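Local coordinates for uncharacterized protein (Bacteroides ovatus CL02T12C04, PDB 6PTM) that probably hydrolyses carrageenan oligosaccharides from the chain end, acting as an exo-carrageenase of glycoside hydrolase family 42, at residues A[70-75]-A[185-190]; A[149-154]-A[163-168]; A[224-229]-A[465-470]; A[491-496]-A[538-543]; A[544-549]-A[747-752]. All blocks are in the same frame, centred on the assembly; numbering follows the deposited sequence.

Contact 1 of 5, residues A[70-75]-A[185-190]; sequences KEETAL and IEYHGN
T73 on helix 69-90 and Y187 in the loop 185-190 bring their CA atoms within 5.5 Å, the closest backbone approach here. The contact illustrates how an N-terminal helix docks on a loop between the first two strands of a (β/α)8 barrel. The Y187 ring passes beside the helix with the carbonyl O of E72 over one face. At its far end, Y187 OH donates a very short hydrogen bond of 2.5 Å to E72 OE1, the carboxylate standing 87° from the ring plane. E72 OE2 is engaged separately by K62 and T68, which fixes the carboxylate from its other oxygen. A phenylalanine in place of Y187 would probably leave E72 OE1 without this donor. A water gives one hydrogen to T73 OG1, 2.7 Å away, and another to Y187 O at 2.8 Å; the T73 hydroxyl is also hydrogen-bonded to L69, just before the segment. The H188 ring, bonded through NE2 to T77, brings its CE1 to 4.0 Å from T73 O.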
# COMPACT_ATOMS: atom_id res chain seq x y z
N LYS A 70 -8.88 15.33 -19.41
CA LYS A 70 -9.83 14.45 -18.68
C LYS A 70 -10.79 13.80 -19.69
O LYS A 70 -10.88 12.59 -19.68
CB LYS A 70 -10.53 15.31 -17.63
CG LYS A 70 -11.51 14.57 -16.75
CD LYS A 70 -12.04 15.46 -15.66
CE LYS A 70 -13.13 14.76 -14.87
NZ LYS A 70 -13.52 15.55 -13.69
N GLU A 71 -11.41 14.60 -20.56
CA GLU A 71 -12.41 14.12 -21.55
C GLU A 71 -11.72 13.25 -22.61
O GLU A 71 -12.33 12.23 -23.03
CB GLU A 71 -13.18 15.30 -22.13
CG GLU A 71 -14.13 15.96 -21.14
CD GLU A 71 -13.46 16.96 -20.22
OE1 GLU A 71 -12.31 17.38 -20.53
OE2 GLU A 71 -14.08 17.32 -19.19
N GLU A 72 -10.51 13.60 -23.03
CA GLU A 72 -9.74 12.74 -23.97
C GLU A 72 -9.46 11.37 -23.35
O GLU A 72 -9.46 10.36 -24.09
CB GLU A 72 -8.41 13.37 -24.35
CG GLU A 72 -8.57 14.59 -25.25
CD GLU A 72 -7.24 15.30 -25.40
OE1 GLU A 72 -6.24 14.59 -25.57
OE2 GLU A 72 -7.19 16.51 -25.24
N THR A 73 -9.20 11.33 -22.04
CA THR A 73 -8.96 10.06 -21.32
C THR A 73 -10.24 9.24 -21.35
O THR A 73 -10.18 8.03 -21.64
CB THR A 73 -8.45 10.32 -19.89
OG1 THR A 73 -7.21 11.01 -19.99
CG2 THR A 73 -8.30 9.03 -19.11
N ALA A 74 -11.38 9.86 -21.02
CA ALA A 74 -12.71 9.21 -21.06
C ALA A 74 -13.03 8.72 -22.49
O ALA A 74 -13.55 7.59 -22.64
CB ALA A 74 -13.77 10.16 -20.55
N LEU A 75 -12.82 9.59 -23.48
CA LEU A 75 -13.08 9.25 -24.92
C LEU A 75 -12.25 8.02 -25.28
O LEU A 75 -12.78 7.10 -25.90
CB LEU A 75 -12.70 10.44 -25.81
CG LEU A 75 -12.97 10.22 -27.30
CD1 LEU A 75 -14.46 10.10 -27.55
CD2 LEU A 75 -12.42 11.33 -28.14
N ILE A 185 -0.97 3.76 -24.03
CA ILE A 185 0.06 4.50 -23.24
C ILE A 185 -0.13 6.01 -23.38
O ILE A 185 0.54 6.75 -22.64
CB ILE A 185 1.50 4.06 -23.59
CG1 ILE A 185 1.86 4.40 -25.04
CG2 ILE A 185 1.71 2.58 -23.27
CD1 ILE A 185 3.30 4.14 -25.41
N GLU A 186 -0.99 6.48 -24.30
CA GLU A 186 -1.29 7.93 -24.46
C GLU A 186 -1.99 8.46 -23.20
O GLU A 186 -1.55 9.49 -22.69
CB GLU A 186 -2.14 8.20 -25.69
CG GLU A 186 -1.28 8.28 -26.91
CD GLU A 186 -2.03 8.49 -28.22
OE1 GLU A 186 -3.27 8.42 -28.22
OE2 GLU A 186 -1.33 8.73 -29.22
N TYR A 187 -2.99 7.74 -22.69
CA TYR A 187 -3.77 8.25 -21.53
C TYR A 187 -3.72 7.33 -20.30
O TYR A 187 -4.06 7.84 -19.22
CB TYR A 187 -5.20 8.52 -21.97
CG TYR A 187 -5.28 9.52 -23.09
CD1 TYR A 187 -5.20 10.87 -22.84
CD2 TYR A 187 -5.39 9.11 -24.41
CE1 TYR A 187 -5.25 11.81 -23.86
CE2 TYR A 187 -5.49 10.04 -25.44
CZ TYR A 187 -5.40 11.39 -25.16
OH TYR A 187 -5.47 12.33 -26.15
N HIS A 188 -3.52 6.03 -20.52
CA HIS A 188 -3.71 5.02 -19.45
C HIS A 188 -2.42 4.58 -18.75
O HIS A 188 -2.40 3.47 -18.23
CB HIS A 188 -4.58 3.86 -19.97
CG HIS A 188 -5.97 4.25 -20.32
ND1 HIS A 188 -6.31 4.77 -21.54
CD2 HIS A 188 -7.11 4.21 -19.61
CE1 HIS A 188 -7.59 5.02 -21.56
NE2 HIS A 188 -8.10 4.69 -20.40
N GLY A 189 -1.41 5.43 -18.79
CA GLY A 189 -0.14 5.22 -18.08
C GLY A 189 0.91 4.78 -19.06
O GLY A 189 0.55 4.13 -20.07
N ASN A 190 2.17 5.11 -18.77
CA ASN A 190 3.33 4.72 -19.62
C ASN A 190 4.44 4.12 -18.75
O ASN A 190 5.63 4.50 -18.87
CB ASN A 190 3.75 5.91 -20.50
CG ASN A 190 4.72 5.50 -21.58
OD1 ASN A 190 4.79 4.33 -21.91
ND2 ASN A 190 5.40 6.46 -22.17
O HOH W 1 -5.03 10.33 -18.47

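Contact 2 of 5, residues A[149-154]-A[163-168]; sequences PVVDWT and LVYEGK
Y165 swings its ring out against V151 and D152 because CG stands opposite the backbone N (chi1 -180°), projecting the aromatic group from the hairpin toward the loop 149-154. There it is packed by backbone as much as by side chains. V151 CA sits over one face in a CH-pi contact, 4.0 Å from the Y165 ring centroid and 13° off the normal. D152 N approaches the same ring at 3.5 Å from Y165 CE1, while P149 CB meets the edge, 4.0 Å from CD2 of Y165. The opposite face is covered by E166 CG, so the ring is held flat between the loop and its own hairpin. At its tip, a water bonded to Y165 OH at 2.5 Å donates a hydrogen bond to V150 O. With Y165 cut back to alanine, V151 and E166 would probably face a gap and the water would lose its hydroxyl partner. The surfaces that meet are each braced locally: a type I' turn from Y165 to K168 reverses the strand, and D152 OD1 accepts T154 N in an Asx turn and T154 OG1 as well, the hydroxyl at 2.6 Å. The hairpin leads into barrel strand 168-175, whose V170 touches both P149 and Y165, while N548 of helix 534-549 packs against P149 and V151.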
# COMPACT_ATOMS: atom_id res chain seq x y z
N PRO A 149 -1.08 18.67 -15.55
CA PRO A 149 -0.03 18.37 -16.52
C PRO A 149 -0.40 17.20 -17.44
O PRO A 149 -1.15 16.33 -17.02
CB PRO A 149 1.16 17.97 -15.66
CG PRO A 149 0.51 17.40 -14.40
CD PRO A 149 -0.74 18.23 -14.19
N VAL A 150 0.05 17.28 -18.69
CA VAL A 150 0.09 16.14 -19.63
C VAL A 150 1.48 15.53 -19.39
O VAL A 150 2.45 16.08 -19.91
CB VAL A 150 -0.14 16.58 -21.09
CG1 VAL A 150 -0.09 15.41 -22.05
CG2 VAL A 150 -1.47 17.30 -21.26
N VAL A 151 1.54 14.48 -18.57
CA VAL A 151 2.83 13.91 -18.06
C VAL A 151 3.50 13.11 -19.18
O VAL A 151 2.95 12.10 -19.64
CB VAL A 151 2.62 13.04 -16.80
CG1 VAL A 151 3.93 12.45 -16.34
CG2 VAL A 151 1.95 13.82 -15.68
N ASP A 152 4.71 13.50 -19.52
CA ASP A 152 5.62 12.69 -20.36
C ASP A 152 6.46 11.81 -19.42
O ASP A 152 7.37 12.31 -18.75
CB ASP A 152 6.45 13.59 -21.25
CG ASP A 152 7.47 12.84 -22.10
OD1 ASP A 152 7.64 11.61 -21.94
OD2 ASP A 152 8.11 13.52 -22.89
N TRP A 153 6.17 10.52 -19.42
CA TRP A 153 6.76 9.56 -18.46
C TRP A 153 8.27 9.34 -18.73
O TRP A 153 9.02 8.89 -17.79
CB TRP A 153 5.94 8.28 -18.51
CG TRP A 153 4.59 8.35 -17.88
CD1 TRP A 153 3.59 9.27 -18.06
CD2 TRP A 153 4.07 7.35 -16.98
NE1 TRP A 153 2.49 8.93 -17.31
CE2 TRP A 153 2.76 7.76 -16.62
CE3 TRP A 153 4.59 6.18 -16.42
CZ2 TRP A 153 1.99 7.01 -15.73
CZ3 TRP A 153 3.82 5.44 -15.55
CH2 TRP A 153 2.53 5.86 -15.20
N THR A 154 8.75 9.74 -19.91
CA THR A 154 10.19 9.67 -20.26
C THR A 154 10.94 10.72 -19.44
O THR A 154 12.14 10.60 -19.35
CB THR A 154 10.44 9.79 -21.78
OG1 THR A 154 10.16 11.12 -22.23
CG2 THR A 154 9.59 8.85 -22.61
N LEU A 163 7.37 12.10 -7.16
CA LEU A 163 7.62 11.84 -8.59
C LEU A 163 7.47 13.23 -9.21
O LEU A 163 6.42 13.86 -9.01
CB LEU A 163 6.60 10.84 -9.12
CG LEU A 163 6.93 9.39 -8.81
CD1 LEU A 163 5.85 8.46 -9.30
CD2 LEU A 163 8.28 9.00 -9.39
N VAL A 164 8.51 13.71 -9.88
CA VAL A 164 8.53 15.11 -10.37
C VAL A 164 8.46 15.19 -11.90
O VAL A 164 9.22 14.51 -12.57
CB VAL A 164 9.77 15.84 -9.83
CG1 VAL A 164 9.95 17.22 -10.43
CG2 VAL A 164 9.78 15.90 -8.32
N TYR A 165 7.51 15.98 -12.39
CA TYR A 165 7.41 16.35 -13.82
C TYR A 165 7.47 17.88 -13.90
O TYR A 165 6.59 18.54 -13.33
CB TYR A 165 6.13 15.80 -14.44
CG TYR A 165 5.97 16.14 -15.89
CD1 TYR A 165 6.85 15.62 -16.84
CD2 TYR A 165 4.95 16.97 -16.34
CE1 TYR A 165 6.76 15.97 -18.19
CE2 TYR A 165 4.83 17.30 -17.69
CZ TYR A 165 5.73 16.80 -18.61
OH TYR A 165 5.63 17.12 -19.93
N GLU A 166 8.46 18.43 -14.61
CA GLU A 166 8.55 19.88 -14.88
C GLU A 166 8.49 20.63 -13.55
O GLU A 166 7.85 21.70 -13.48
CB GLU A 166 7.46 20.34 -15.84
CG GLU A 166 7.63 19.71 -17.22
CD GLU A 166 6.86 20.31 -18.37
OE1 GLU A 166 5.79 20.91 -18.15
OE2 GLU A 166 7.32 20.13 -19.50
N GLY A 167 9.19 20.10 -12.55
CA GLY A 167 9.41 20.73 -11.25
C GLY A 167 8.23 20.62 -10.31
O GLY A 167 8.30 21.21 -9.29
N LYS A 168 7.21 19.84 -10.62
CA LYS A 168 6.05 19.67 -9.73
C LYS A 168 5.86 18.20 -9.39
O LYS A 168 6.08 17.34 -10.25
CB LYS A 168 4.82 20.24 -10.43
CG LYS A 168 4.79 21.76 -10.48
CD LYS A 168 4.57 22.28 -9.09
CE LYS A 168 4.88 23.74 -8.94
NZ LYS A 168 4.58 24.15 -7.55
O HOH W 2 3.98 18.88 -20.41

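Contact 3 of 5, residues A[224-229]-A[465-470]; sequences IGFVFL and VMFNTE
F226 and F467 meet as a T-shaped aromatic pair, showing how strands on opposing sides of a (β/α)8 barrel fill its interior. The edge of F467 is turned to the face of F226, with centroids 5.2 Å apart and ring planes at 86°; the closest atoms are F226 CD1 and F467 CE2, at 3.6 Å. F226 can receive that edge because its CG lies between the backbone N and the carbonyl carbon (chi1 80°).

The aliphatic part is supplied by T469. Its CG2 lies over the face of F226, 4.2 Å from CE2 of F226, and 3.5 Å above the centre of the F467 ring, so one methyl packs on both aromatics.

Polar bonds order the chain just beyond them. N468 OD1 accepts E470 N at 3.2 Å, in the carbonyl plane, forming an Asx turn where strand 466-471 bends; N468 ND2 is bonded to Y454 and A425, which fixes the amide's rotation. E470 OE1 forms a salt bridge with K394 and OE2 a hydrogen bond with H472.

Strands 225-230 and 466-471 are the third and seventh of the barrel; between them M289 of strand 288-292 touches F226, and H392 of strand 391-394 meets the F467 ring.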
# COMPACT_ATOMS: atom_id res chain seq x y z
N ILE A 224 9.59 5.94 -17.37
CA ILE A 224 9.92 5.57 -15.98
C ILE A 224 9.34 4.17 -15.77
O ILE A 224 8.25 3.88 -16.26
CB ILE A 224 9.45 6.59 -14.94
CG1 ILE A 224 10.16 6.33 -13.62
CG2 ILE A 224 7.93 6.61 -14.85
CD1 ILE A 224 10.04 7.44 -12.58
N GLY A 225 10.12 3.31 -15.14
CA GLY A 225 9.81 1.88 -15.06
C GLY A 225 10.47 1.23 -13.88
O GLY A 225 11.26 1.89 -13.14
N PHE A 226 10.16 -0.04 -13.69
CA PHE A 226 10.83 -0.83 -12.64
C PHE A 226 11.23 -2.21 -13.18
O PHE A 226 10.71 -2.71 -14.21
CB PHE A 226 9.94 -0.89 -11.40
CG PHE A 226 8.82 -1.88 -11.44
CD1 PHE A 226 7.65 -1.60 -12.11
CD2 PHE A 226 8.90 -3.07 -10.75
CE1 PHE A 226 6.60 -2.49 -12.13
CE2 PHE A 226 7.83 -3.95 -10.73
CZ PHE A 226 6.67 -3.65 -11.42
N VAL A 227 12.22 -2.79 -12.50
CA VAL A 227 12.75 -4.15 -12.80
C VAL A 227 12.10 -5.14 -11.84
O VAL A 227 12.09 -4.90 -10.62
CB VAL A 227 14.28 -4.19 -12.71
CG1 VAL A 227 14.83 -5.57 -13.05
CG2 VAL A 227 14.90 -3.13 -13.60
N PHE A 228 11.54 -6.20 -12.38
CA PHE A 228 10.79 -7.24 -11.61
C PHE A 228 11.70 -8.46 -11.48
O PHE A 228 11.98 -9.09 -12.51
CB PHE A 228 9.51 -7.56 -12.36
CG PHE A 228 8.52 -8.43 -11.63
CD1 PHE A 228 8.77 -9.77 -11.42
CD2 PHE A 228 7.30 -7.92 -11.22
CE1 PHE A 228 7.84 -10.56 -10.74
CE2 PHE A 228 6.36 -8.73 -10.60
CZ PHE A 228 6.63 -10.05 -10.37
N LEU A 229 12.14 -8.79 -10.26
CA LEU A 229 12.89 -10.04 -10.01
C LEU A 229 11.91 -11.14 -9.63
O LEU A 229 11.25 -11.02 -8.57
CB LEU A 229 13.91 -9.85 -8.90
CG LEU A 229 15.24 -9.24 -9.34
CD1 LEU A 229 15.05 -7.78 -9.65
CD2 LEU A 229 16.32 -9.46 -8.26
N VAL A 465 9.21 7.93 -1.98
CA VAL A 465 8.12 7.57 -2.91
C VAL A 465 7.53 6.24 -2.42
O VAL A 465 8.26 5.34 -2.00
CB VAL A 465 8.67 7.53 -4.33
CG1 VAL A 465 7.85 6.71 -5.32
CG2 VAL A 465 8.86 8.96 -4.82
N MET A 466 6.22 6.13 -2.52
CA MET A 466 5.52 4.86 -2.27
C MET A 466 4.95 4.32 -3.58
O MET A 466 4.15 5.01 -4.25
CB MET A 466 4.43 5.03 -1.22
CG MET A 466 3.75 3.70 -0.91
SD MET A 466 2.22 3.92 0.05
CE MET A 466 2.93 4.43 1.62
N PHE A 467 5.29 3.07 -3.90
CA PHE A 467 4.94 2.41 -5.18
C PHE A 467 4.17 1.13 -4.88
O PHE A 467 4.78 0.18 -4.39
CB PHE A 467 6.20 2.14 -5.99
CG PHE A 467 5.96 1.67 -7.40
CD1 PHE A 467 4.71 1.72 -8.00
CD2 PHE A 467 7.01 1.16 -8.15
CE1 PHE A 467 4.52 1.29 -9.30
CE2 PHE A 467 6.82 0.76 -9.46
CZ PHE A 467 5.57 0.79 -10.02
N ASN A 468 2.86 1.16 -5.08
CA ASN A 468 1.99 -0.04 -5.03
C ASN A 468 2.08 -0.75 -6.38
O ASN A 468 1.52 -0.24 -7.34
CB ASN A 468 0.56 0.32 -4.64
CG ASN A 468 -0.27 -0.91 -4.38
OD1 ASN A 468 -0.03 -1.97 -4.98
ND2 ASN A 468 -1.29 -0.75 -3.53
N THR A 469 2.83 -1.85 -6.43
CA THR A 469 3.27 -2.53 -7.68
C THR A 469 2.23 -3.55 -8.11
O THR A 469 2.38 -4.12 -9.19
CB THR A 469 4.65 -3.18 -7.50
OG1 THR A 469 4.71 -3.87 -6.24
CG2 THR A 469 5.72 -2.12 -7.60
N GLU A 470 1.21 -3.78 -7.30
CA GLU A 470 0.06 -4.60 -7.73
C GLU A 470 -1.16 -4.14 -6.95
O GLU A 470 -1.51 -4.81 -5.96
CB GLU A 470 0.37 -6.07 -7.53
CG GLU A 470 -0.65 -6.99 -8.17
CD GLU A 470 -0.41 -8.46 -7.87
OE1 GLU A 470 0.77 -8.88 -7.87
OE2 GLU A 470 -1.40 -9.16 -7.54

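Contact 4 of 5, residues A[491-496]-A[538-543]; sequences GNYWLA and NEVHAT
Y493 and V540 join helices 486-498 and 534-549, the last two outer helices of the (β/α)8 barrel, the axes of whose short segments pass 9.6 Å apart, crossing at -35°. Both methyls of V540 lie against one face of the tyrosine ring. With CG1 opposite the backbone N (chi1 177°), this methyl rises over the face of Y493, 4.0 Å from the centroid in a CH-pi contact, while CG2 of V540 comes to 3.8 Å from Y493 CE1. The far end of the ring is tied down by a hydrogen bond between Y493 OH and the T506 hydroxyl of strand 503-506. T543 divides its branches between two tasks. Its CG2 fits between neighbours, touching Y493 CB at 4.1 Å and the edge of the W494 indole, whose NE1 is bonded to N722. The hydroxyl turns back to its own helix, which keeps the methyl pointed across the interface. E539 O is gripped twice, by T543 OG1 at 2.7 Å and T543 N at 2.8 Å, from opposite faces of its carbonyl plane.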
# COMPACT_ATOMS: atom_id res chain seq x y z
N GLY A 491 -12.55 7.51 -4.41
CA GLY A 491 -12.35 7.65 -2.95
C GLY A 491 -11.14 6.88 -2.47
O GLY A 491 -10.38 7.35 -1.61
N ASN A 492 -10.94 5.69 -3.02
CA ASN A 492 -9.86 4.78 -2.59
C ASN A 492 -8.51 5.31 -3.06
O ASN A 492 -7.58 5.28 -2.25
CB ASN A 492 -10.12 3.37 -3.11
CG ASN A 492 -10.21 2.38 -1.97
OD1 ASN A 492 -9.31 1.56 -1.80
ND2 ASN A 492 -11.28 2.47 -1.20
N TYR A 493 -8.39 5.73 -4.31
CA TYR A 493 -7.08 6.20 -4.82
C TYR A 493 -6.77 7.52 -4.12
O TYR A 493 -5.63 7.81 -3.81
CB TYR A 493 -7.05 6.28 -6.34
CG TYR A 493 -6.75 4.96 -6.99
CD1 TYR A 493 -7.76 4.03 -7.17
CD2 TYR A 493 -5.47 4.61 -7.35
CE1 TYR A 493 -7.50 2.78 -7.70
CE2 TYR A 493 -5.20 3.36 -7.92
CZ TYR A 493 -6.21 2.43 -8.07
OH TYR A 493 -5.98 1.20 -8.60
N TRP A 494 -7.80 8.31 -3.88
CA TRP A 494 -7.61 9.63 -3.24
C TRP A 494 -7.10 9.39 -1.80
O TRP A 494 -6.08 10.00 -1.38
CB TRP A 494 -8.92 10.43 -3.28
CG TRP A 494 -8.75 11.82 -2.78
CD1 TRP A 494 -8.69 12.23 -1.49
CD2 TRP A 494 -8.56 13.00 -3.59
NE1 TRP A 494 -8.50 13.58 -1.43
CE2 TRP A 494 -8.42 14.08 -2.70
CE3 TRP A 494 -8.52 13.24 -4.96
CZ2 TRP A 494 -8.22 15.37 -3.15
CZ3 TRP A 494 -8.32 14.51 -5.41
CH2 TRP A 494 -8.16 15.57 -4.52
N LEU A 495 -7.81 8.55 -1.06
CA LEU A 495 -7.47 8.29 0.36
C LEU A 495 -6.06 7.69 0.45
O LEU A 495 -5.23 8.20 1.25
CB LEU A 495 -8.56 7.38 0.94
CG LEU A 495 -8.37 6.95 2.39
CD1 LEU A 495 -8.45 8.13 3.33
CD2 LEU A 495 -9.37 5.85 2.73
N ALA A 496 -5.74 6.68 -0.36
CA ALA A 496 -4.42 6.04 -0.35
C ALA A 496 -3.34 7.10 -0.62
O ALA A 496 -2.27 7.08 0.07
CB ALA A 496 -4.36 4.92 -1.36
N ASN A 538 -11.49 4.46 -16.33
CA ASN A 538 -11.40 5.92 -16.59
C ASN A 538 -11.21 6.64 -15.24
O ASN A 538 -10.39 7.57 -15.19
CB ASN A 538 -12.60 6.45 -17.38
CG ASN A 538 -12.58 7.96 -17.47
OD1 ASN A 538 -11.69 8.55 -18.10
ND2 ASN A 538 -13.52 8.57 -16.79
N GLU A 539 -11.93 6.26 -14.17
CA GLU A 539 -11.97 7.10 -12.96
C GLU A 539 -10.60 7.08 -12.27
O GLU A 539 -10.25 8.10 -11.62
CB GLU A 539 -13.04 6.65 -11.99
CG GLU A 539 -13.34 7.69 -10.96
CD GLU A 539 -14.01 8.93 -11.52
OE1 GLU A 539 -14.51 8.87 -12.66
OE2 GLU A 539 -14.07 9.94 -10.78
N VAL A 540 -9.83 6.00 -12.37
CA VAL A 540 -8.46 5.99 -11.79
C VAL A 540 -7.67 7.15 -12.41
O VAL A 540 -7.08 7.93 -11.66
CB VAL A 540 -7.71 4.66 -11.96
CG1 VAL A 540 -6.30 4.80 -11.41
CG2 VAL A 540 -8.43 3.51 -11.26
N HIS A 541 -7.67 7.27 -13.74
CA HIS A 541 -6.89 8.32 -14.45
C HIS A 541 -7.47 9.71 -14.18
O HIS A 541 -6.67 10.66 -14.05
CB HIS A 541 -6.79 7.97 -15.93
CG HIS A 541 -6.08 6.69 -16.10
ND1 HIS A 541 -4.74 6.59 -15.82
CD2 HIS A 541 -6.50 5.46 -16.44
CE1 HIS A 541 -4.36 5.34 -16.00
NE2 HIS A 541 -5.43 4.61 -16.37
N ALA A 542 -8.79 9.84 -14.10
CA ALA A 542 -9.45 11.10 -13.73
C ALA A 542 -9.03 11.50 -12.31
O ALA A 542 -8.80 12.69 -12.06
CB ALA A 542 -10.96 10.98 -13.85
N THR A 543 -8.95 10.56 -11.39
CA THR A 543 -8.46 10.86 -10.02
C THR A 543 -7.00 11.38 -10.08
O THR A 543 -6.70 12.41 -9.48
CB THR A 543 -8.69 9.66 -9.11
OG1 THR A 543 -10.08 9.29 -9.19
CG2 THR A 543 -8.32 9.98 -7.69

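Contact 5 of 5, residues A[544-549]-A[747-752]; sequences MIDLNS and EVLTGL
L749 inserts its two methyls against D546 and S549, one helical turn apart on helix 534-549. CD2 of L749 lies 3.8 Å from S549 OG, and its CD1 is 4.0 Å from D546 OD2, so an apolar branch rests on polar atoms that each have a bond of their own. S549 OG donates to D546 O at 2.6 Å, in the carbonyl plane on a lone pair. D546 OD2 is in a salt bridge with R490 of helix 486-498. Farther out, T750 OG1 donates to E747 OE1 at 2.5 Å and accepts L752 N at 3.1 Å in an ST turn, while G751, at positive phi, lets the chain reverse so that E747 N reaches L752 O. A backbone bond between V748 and L767 ties the turn to strand 765-772 of its own antiparallel β domain. As in family 42 enzymes generally, a small β domain ends the chain after an intervening α/β domain; here its loop docks back on the barrel's last helix.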
# COMPACT_ATOMS: atom_id res chain seq x y z
N MET A 544 -6.11 10.72 -10.81
CA MET A 544 -4.71 11.20 -10.95
C MET A 544 -4.72 12.64 -11.48
O MET A 544 -3.94 13.51 -10.98
CB MET A 544 -3.91 10.28 -11.87
CG MET A 544 -3.75 8.86 -11.35
SD MET A 544 -2.91 8.79 -9.74
CE MET A 544 -4.10 7.90 -8.75
N ILE A 545 -5.58 12.92 -12.47
CA ILE A 545 -5.65 14.28 -13.06
C ILE A 545 -5.99 15.29 -11.97
O ILE A 545 -5.37 16.38 -11.94
CB ILE A 545 -6.68 14.33 -14.19
CG1 ILE A 545 -6.12 13.65 -15.44
CG2 ILE A 545 -7.11 15.79 -14.40
CD1 ILE A 545 -7.14 13.43 -16.54
N ASP A 546 -6.99 14.98 -11.13
CA ASP A 546 -7.36 15.93 -10.05
C ASP A 546 -6.24 16.00 -9.01
O ASP A 546 -5.87 17.12 -8.60
CB ASP A 546 -8.70 15.59 -9.41
CG ASP A 546 -9.88 15.95 -10.29
OD1 ASP A 546 -9.74 16.85 -11.14
OD2 ASP A 546 -10.91 15.30 -10.13
N LEU A 547 -5.69 14.86 -8.57
CA LEU A 547 -4.59 14.90 -7.59
C LEU A 547 -3.40 15.72 -8.16
O LEU A 547 -2.84 16.54 -7.44
CB LEU A 547 -4.16 13.47 -7.25
CG LEU A 547 -5.14 12.62 -6.46
CD1 LEU A 547 -4.72 11.17 -6.60
CD2 LEU A 547 -5.15 13.04 -5.01
N ASN A 548 -3.02 15.50 -9.41
CA ASN A 548 -1.94 16.32 -10.04
C ASN A 548 -2.27 17.81 -9.91
O ASN A 548 -1.36 18.59 -9.63
CB ASN A 548 -1.68 15.90 -11.48
CG ASN A 548 -0.97 14.57 -11.57
OD1 ASN A 548 -0.47 14.06 -10.56
ND2 ASN A 548 -0.98 13.97 -12.76
N SER A 549 -3.51 18.20 -10.12
CA SER A 549 -3.96 19.61 -10.20
C SER A 549 -3.78 20.26 -8.84
O SER A 549 -3.67 21.52 -8.78
CB SER A 549 -5.38 19.72 -10.71
OG SER A 549 -6.36 19.47 -9.70
N GLU A 747 -15.41 24.62 -3.10
CA GLU A 747 -14.80 23.39 -3.63
C GLU A 747 -13.52 23.76 -4.38
O GLU A 747 -13.59 24.52 -5.36
CB GLU A 747 -15.80 22.71 -4.57
CG GLU A 747 -17.05 22.23 -3.83
CD GLU A 747 -17.96 21.36 -4.66
OE1 GLU A 747 -17.74 21.30 -5.85
OE2 GLU A 747 -18.88 20.76 -4.10
N VAL A 748 -12.39 23.21 -3.97
CA VAL A 748 -11.08 23.50 -4.63
C VAL A 748 -11.15 23.10 -6.10
O VAL A 748 -10.76 23.89 -6.98
CB VAL A 748 -9.94 22.80 -3.88
CG1 VAL A 748 -8.63 22.84 -4.67
CG2 VAL A 748 -9.80 23.39 -2.49
N LEU A 749 -11.70 21.94 -6.41
CA LEU A 749 -11.59 21.37 -7.77
C LEU A 749 -12.57 22.06 -8.73
O LEU A 749 -12.33 22.00 -9.94
CB LEU A 749 -11.82 19.86 -7.71
CG LEU A 749 -10.78 19.08 -6.90
CD1 LEU A 749 -11.14 17.59 -6.83
CD2 LEU A 749 -9.38 19.27 -7.46
N THR A 750 -13.67 22.64 -8.25
CA THR A 750 -14.77 23.11 -9.13
C THR A 750 -14.90 24.62 -9.05
O THR A 750 -15.45 25.18 -10.00
CB THR A 750 -16.14 22.50 -8.78
OG1 THR A 750 -16.52 22.82 -7.43
CG2 THR A 750 -16.19 21.00 -8.99
N GLY A 751 -14.39 25.24 -7.98
CA GLY A 751 -14.67 26.63 -7.64
C GLY A 751 -16.09 26.86 -7.16
O GLY A 751 -16.37 27.99 -6.81
N LEU A 752 -16.97 25.86 -7.09
CA LEU A 752 -18.36 26.10 -6.63
C LEU A 752 -18.39 26.42 -5.13
O LEU A 752 -17.65 25.84 -4.32
CB LEU A 752 -19.23 24.88 -6.92
CG LEU A 752 -19.40 24.53 -8.40
CD1 LEU A 752 -19.95 23.14 -8.55
CD2 LEU A 752 -20.30 25.54 -9.13

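Read from the N terminus, contact 1 closes the first long loop, returning the chain from helix 69-90 to the start of the barrel; contact 2 lies wholly within it, and the two meet where W153 packs on G189 and N190. Everything later runs in series, with no crossing. Contact 3 joins segments 236 residues apart, on the third and seventh barrel strands, and is tied to contact 2 by a probable hydrogen bond between W153 O and I224 N. Contacts 4 and 5 use helix 534-549 in turn: contact 4 binds it to helix 486-498, and contact 5 to the C-terminal β domain, 198 residues further on. N538 and H541 of that helix also touch contact 1.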